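PDB 1WDU: TRAS1 ORF2p from Bombyx mori, which supplies the N-terminal endonuclease domain of a telomere-specific non-LTR retrotransposon protein, and probably nicks target DNA so that the element can insert. Local coordinates for residues Q96-V108 against Y133-G145. The protein carries 1 engineered substitution. Numbering follows the deposited sequence.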
# COMPACT_ATOMS: atom_id res chain seq x y z
N GLN A 96 1.71 -11.67 -11.82
CA GLN A 96 2.93 -11.18 -11.19
C GLN A 96 3.86 -10.45 -12.16
O GLN A 96 3.93 -10.78 -13.35
CB GLN A 96 3.73 -12.34 -10.57
CG GLN A 96 2.96 -13.24 -9.64
CD GLN A 96 3.85 -14.32 -9.04
OE1 GLN A 96 4.78 -14.02 -8.31
NE2 GLN A 96 3.56 -15.57 -9.37
N TYR A 97 4.58 -9.47 -11.64
CA TYR A 97 5.53 -8.72 -12.45
C TYR A 97 6.91 -8.74 -11.80
O TYR A 97 7.34 -7.77 -11.19
CB TYR A 97 5.05 -7.29 -12.64
CG TYR A 97 3.73 -7.21 -13.37
CD1 TYR A 97 2.54 -7.00 -12.67
CD2 TYR A 97 3.67 -7.36 -14.76
CE1 TYR A 97 1.32 -6.95 -13.33
CE2 TYR A 97 2.45 -7.32 -15.43
CZ TYR A 97 1.28 -7.10 -14.72
OH TYR A 97 0.08 -7.02 -15.39
N PRO A 98 7.62 -9.88 -11.91
CA PRO A 98 8.96 -10.04 -11.33
C PRO A 98 9.91 -8.91 -11.72
O PRO A 98 10.73 -8.48 -10.92
CB PRO A 98 9.42 -11.39 -11.90
CG PRO A 98 8.13 -12.14 -12.09
CD PRO A 98 7.22 -11.08 -12.66
N GLN A 99 9.79 -8.41 -12.95
CA GLN A 99 10.65 -7.33 -13.42
C GLN A 99 10.45 -6.02 -12.66
O GLN A 99 11.37 -5.21 -12.57
CB GLN A 99 10.41 -7.08 -14.92
CG GLN A 99 10.86 -8.20 -15.82
CD GLN A 99 12.35 -8.48 -15.70
OE1 GLN A 99 13.19 -7.64 -16.07
NE2 GLN A 99 12.69 -9.66 -15.19
N LEU A 100 9.25 -5.81 -12.13
CA LEU A 100 8.97 -4.57 -11.43
C LEU A 100 9.16 -4.65 -9.93
O LEU A 100 9.33 -3.63 -9.26
CB LEU A 100 7.54 -4.12 -11.73
CG LEU A 100 7.24 -3.94 -13.21
CD1 LEU A 100 5.76 -3.65 -13.41
CD2 LEU A 100 8.10 -2.81 -13.76
N THR A 101 9.14 -5.86 -9.40
CA THR A 101 9.29 -6.06 -7.97
C THR A 101 10.74 -5.97 -7.53
O THR A 101 11.64 -6.49 -8.20
CB THR A 101 8.71 -7.43 -7.54
OG1 THR A 101 9.52 -8.48 -8.08
CG2 THR A 101 7.28 -7.57 -8.07
N THR A 102 10.96 -5.30 -6.41
CA THR A 102 12.30 -5.12 -5.86
C THR A 102 12.30 -5.45 -4.37
O THR A 102 11.40 -6.12 -3.86
CB THR A 102 12.77 -3.66 -6.00
OG1 THR A 102 11.98 -2.83 -5.13
CG2 THR A 102 12.60 -3.19 -7.45
N ASN A 103 13.33 -4.97 -3.67
CA ASN A 103 13.45 -5.20 -2.24
C ASN A 103 12.57 -4.24 -1.46
O ASN A 103 12.39 -4.40 -0.25
CB ASN A 103 14.91 -5.01 -1.80
CG ASN A 103 15.86 -6.02 -2.44
OD1 ASN A 103 16.53 -6.78 -1.75
ND2 ASN A 103 15.91 -6.03 -3.78
N ASN A 104 12.01 -3.24 -2.14
CA ASN A 104 11.16 -2.24 -1.49
C ASN A 104 9.74 -2.19 -2.03
O ASN A 104 8.85 -1.65 -1.36
CB ASN A 104 11.78 -0.85 -1.60
CG ASN A 104 13.08 -0.73 -0.83
OD1 ASN A 104 14.16 -0.99 -1.36
ND2 ASN A 104 12.98 -0.35 0.45
N ILE A 105 9.52 -2.70 -3.24
CA ILE A 105 8.18 -2.69 -3.79
C ILE A 105 7.82 -4.02 -4.44
O ILE A 105 8.69 -4.75 -4.93
CB ILE A 105 7.96 -1.57 -4.87
CG1 ILE A 105 8.59 -1.99 -6.19
CG2 ILE A 105 8.53 -0.23 -4.39
CD1 ILE A 105 8.18 -1.10 -7.35
N VAL A 106 6.53 -4.33 -4.39
CA VAL A 106 6.02 -5.54 -5.00
C VAL A 106 4.82 -5.08 -5.83
O VAL A 106 3.95 -4.33 -5.36
CB VAL A 106 5.64 -6.62 -3.94
CG1 VAL A 106 4.49 -6.15 -3.07
CG2 VAL A 106 5.31 -7.95 -4.64
N VAL A 107 4.81 -5.48 -7.09
CA VAL A 107 3.77 -5.09 -8.02
C VAL A 107 2.99 -6.31 -8.47
O VAL A 107 3.57 -7.33 -8.89
CB VAL A 107 4.38 -4.38 -9.26
CG1 VAL A 107 3.28 -3.85 -10.16
CG2 VAL A 107 5.32 -3.26 -8.80
N VAL A 108 1.67 -6.20 -8.38
CA VAL A 108 0.80 -7.30 -8.76
C VAL A 108 -0.47 -6.80 -9.42
O VAL A 108 -1.11 -5.87 -8.93
CB VAL A 108 0.43 -8.14 -7.52
CG1 VAL A 108 -0.96 -8.71 -7.66
CG2 VAL A 108 1.45 -9.25 -7.34
N TYR A 133 13.90 5.16 -4.79
CA TYR A 133 12.54 4.64 -4.67
C TYR A 133 11.59 5.42 -5.60
O TYR A 133 10.61 4.86 -6.11
CB TYR A 133 12.07 4.74 -3.22
CG TYR A 133 12.93 3.97 -2.25
CD1 TYR A 133 13.13 4.44 -0.95
CD2 TYR A 133 13.56 2.78 -2.63
CE1 TYR A 133 13.93 3.74 -0.05
CE2 TYR A 133 14.36 2.07 -1.73
CZ TYR A 133 14.54 2.56 -0.45
OH TYR A 133 15.33 1.86 0.44
N LEU A 134 11.87 6.70 -5.81
CA LEU A 134 11.03 7.51 -6.69
C LEU A 134 11.21 7.02 -8.13
O LEU A 134 10.26 7.03 -8.92
CB LEU A 134 11.37 8.99 -6.56
CG LEU A 134 11.09 9.64 -5.19
CD1 LEU A 134 11.43 11.12 -5.25
CD2 LEU A 134 9.62 9.46 -4.83
N GLU A 135 12.43 6.60 -8.45
CA GLU A 135 12.75 6.08 -9.79
C GLU A 135 11.97 4.78 -10.00
O GLU A 135 11.44 4.53 -11.08
CB GLU A 135 14.25 5.78 -9.93
CG GLU A 135 15.18 6.96 -9.72
CD GLU A 135 16.65 6.55 -9.76
OE1 GLU A 135 17.02 5.54 -9.10
OE2 GLU A 135 17.45 7.24 -10.44
N GLN A 136 11.90 3.96 -8.96
CA GLN A 136 11.16 2.70 -9.05
C GLN A 136 9.69 3.00 -9.32
O GLN A 136 9.03 2.27 -10.06
CB GLN A 136 11.30 1.88 -7.77
CG GLN A 136 12.64 1.18 -7.62
CD GLN A 136 12.78 0.52 -6.25
OE1 GLN A 136 11.90 -0.21 -5.79
NE2 GLN A 136 13.90 0.78 -5.59
N ILE A 137 9.18 4.08 -8.72
CA ILE A 137 7.78 4.46 -8.93
C ILE A 137 7.61 4.83 -10.39
O ILE A 137 6.65 4.42 -11.03
CB ILE A 137 7.35 5.66 -8.04
CG1 ILE A 137 7.47 5.28 -6.56
CG2 ILE A 137 5.92 6.11 -8.39
CD1 ILE A 137 6.74 4.02 -6.19
N LYS A 138 8.56 5.60 -10.92
CA LYS A 138 8.52 6.01 -12.32
C LYS A 138 8.55 4.79 -13.23
O LYS A 138 7.72 4.65 -14.12
CB LYS A 138 9.71 6.93 -12.64
CG LYS A 138 9.73 8.23 -11.84
CD LYS A 138 10.74 9.23 -12.39
CE LYS A 138 10.64 10.57 -11.66
NZ LYS A 138 11.60 11.61 -12.17
N ARG A 139 9.52 3.91 -12.99
CA ARG A 139 9.67 2.69 -13.78
C ARG A 139 8.37 1.90 -13.84
O ARG A 139 7.99 1.40 -14.90
CB ARG A 139 10.79 1.82 -13.18
CG ARG A 139 11.11 0.55 -13.97
CD ARG A 139 12.54 0.10 -13.69
NE ARG A 139 12.93 -1.08 -14.47
CZ ARG A 139 12.64 -2.33 -14.13
NH1 ARG A 139 11.97 -2.59 -13.01
NH2 ARG A 139 13.04 -3.34 -14.90
N VAL A 140 7.68 1.79 -12.70
CA VAL A 140 6.42 1.06 -12.64
C VAL A 140 5.36 1.78 -13.47
O VAL A 140 4.63 1.17 -14.22
CB VAL A 140 5.89 0.91 -11.18
CG1 VAL A 140 4.48 0.35 -11.18
CG2 VAL A 140 6.80 -0.01 -10.38
N GLU A 141 5.30 3.10 -13.33
CA GLU A 141 4.32 3.91 -14.04
C GLU A 141 4.46 3.86 -15.58
O GLU A 141 3.47 3.66 -16.28
CB GLU A 141 4.41 5.36 -13.55
CG GLU A 141 3.10 6.15 -13.61
CD GLU A 141 2.81 6.74 -14.98
OE1 GLU A 141 1.74 7.36 -15.14
OE2 GLU A 141 3.66 6.58 -15.89
N ARG A 142 5.68 4.02 -16.09
CA ARG A 142 5.88 4.02 -17.54
C ARG A 142 5.80 2.62 -18.15
O ARG A 142 5.15 2.42 -19.17
CB ARG A 142 7.23 4.66 -17.91
CG ARG A 142 8.45 3.79 -17.65
CD ARG A 142 9.70 4.41 -18.27
NE ARG A 142 10.54 3.41 -18.93
CZ ARG A 142 11.25 2.47 -18.30
NH1 ARG A 142 11.23 2.40 -16.98
NH2 ARG A 142 11.95 1.59 -19.00
N LYS A 143 6.46 1.66 -17.52
CA LYS A 143 6.49 0.30 -18.00
C LYS A 143 5.20 -0.45 -17.67
O LYS A 143 5.12 -1.66 -17.85
CB LYS A 143 7.69 -0.42 -17.38
CG LYS A 143 7.98 -1.80 -17.93
CD LYS A 143 9.35 -2.28 -17.46
CE LYS A 143 9.73 -3.59 -18.13
NZ LYS A 143 11.11 -4.02 -17.79
N MET A 144 4.19 0.27 -17.21
CA MET A 144 2.94 -0.36 -16.84
C MET A 144 1.70 0.43 -17.25
O MET A 144 0.59 0.15 -16.79
CB MET A 144 2.92 -0.59 -15.32
CG MET A 144 2.09 -1.76 -14.86
SD MET A 144 2.67 -3.30 -15.58
CE MET A 144 1.24 -3.68 -16.63
N GLY A 145 1.88 1.42 -18.12
CA GLY A 145 0.76 2.22 -18.58
C GLY A 145 0.40 3.32 -17.60
O GLY A 145 0.67 3.19 -16.40
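Arg139 runs out from its helix with CG opposite the backbone N (chi1 -176°) and the chain straight as far as NE, which carries its guanidinium to the carbonyl of Gln99. NH1 donates to Gln99 O at 2.7 Å, nearly straight at 172° and in the guanidinium plane; NH2 adds a weak bond to the same oxygen. Gln136, also extended beyond CG, brings OE1 to Thr102 OG1, 2.7 Å away, and the hydroxyl donates a hydrogen bond from above the amide carbonyl plane. That hydroxyl also accepts from the backbone N of Asn104 and of Ile105, an ST turn and ST motif that tie the turn leading into strand 105-111. A valine at Thr102 would probably leave Gln136 OE1 and those two amides without their shared partner. Helix 131-142 here packs on one sheet of the DNase I-like alpha/beta sandwich, the one holding strands 105-111, 116-123 and 149-154; its 133-142 part runs nearly parallel to strand 105-108, at 11°, with the axes 10.7 Å apart. Between them Val140 CG2 meets Ile105 CD1 at 3.5 Å and Val107 CG2 at 3.9 Å, while Phe151 also touches Val140. Past the helix end, Met144 lays SD over one face of the Tyr97 ring, 4.2 Å from its centroid, a Met-aromatic contact; Leu100 CD1 touches the same sulfur at 3.8 Å. At the other end the Asn104 and Tyr133 side chains cross at about a right angle, amide plane tilted to the ring, with Asn104 ND2 bonded to Tyr123 O and Glu125.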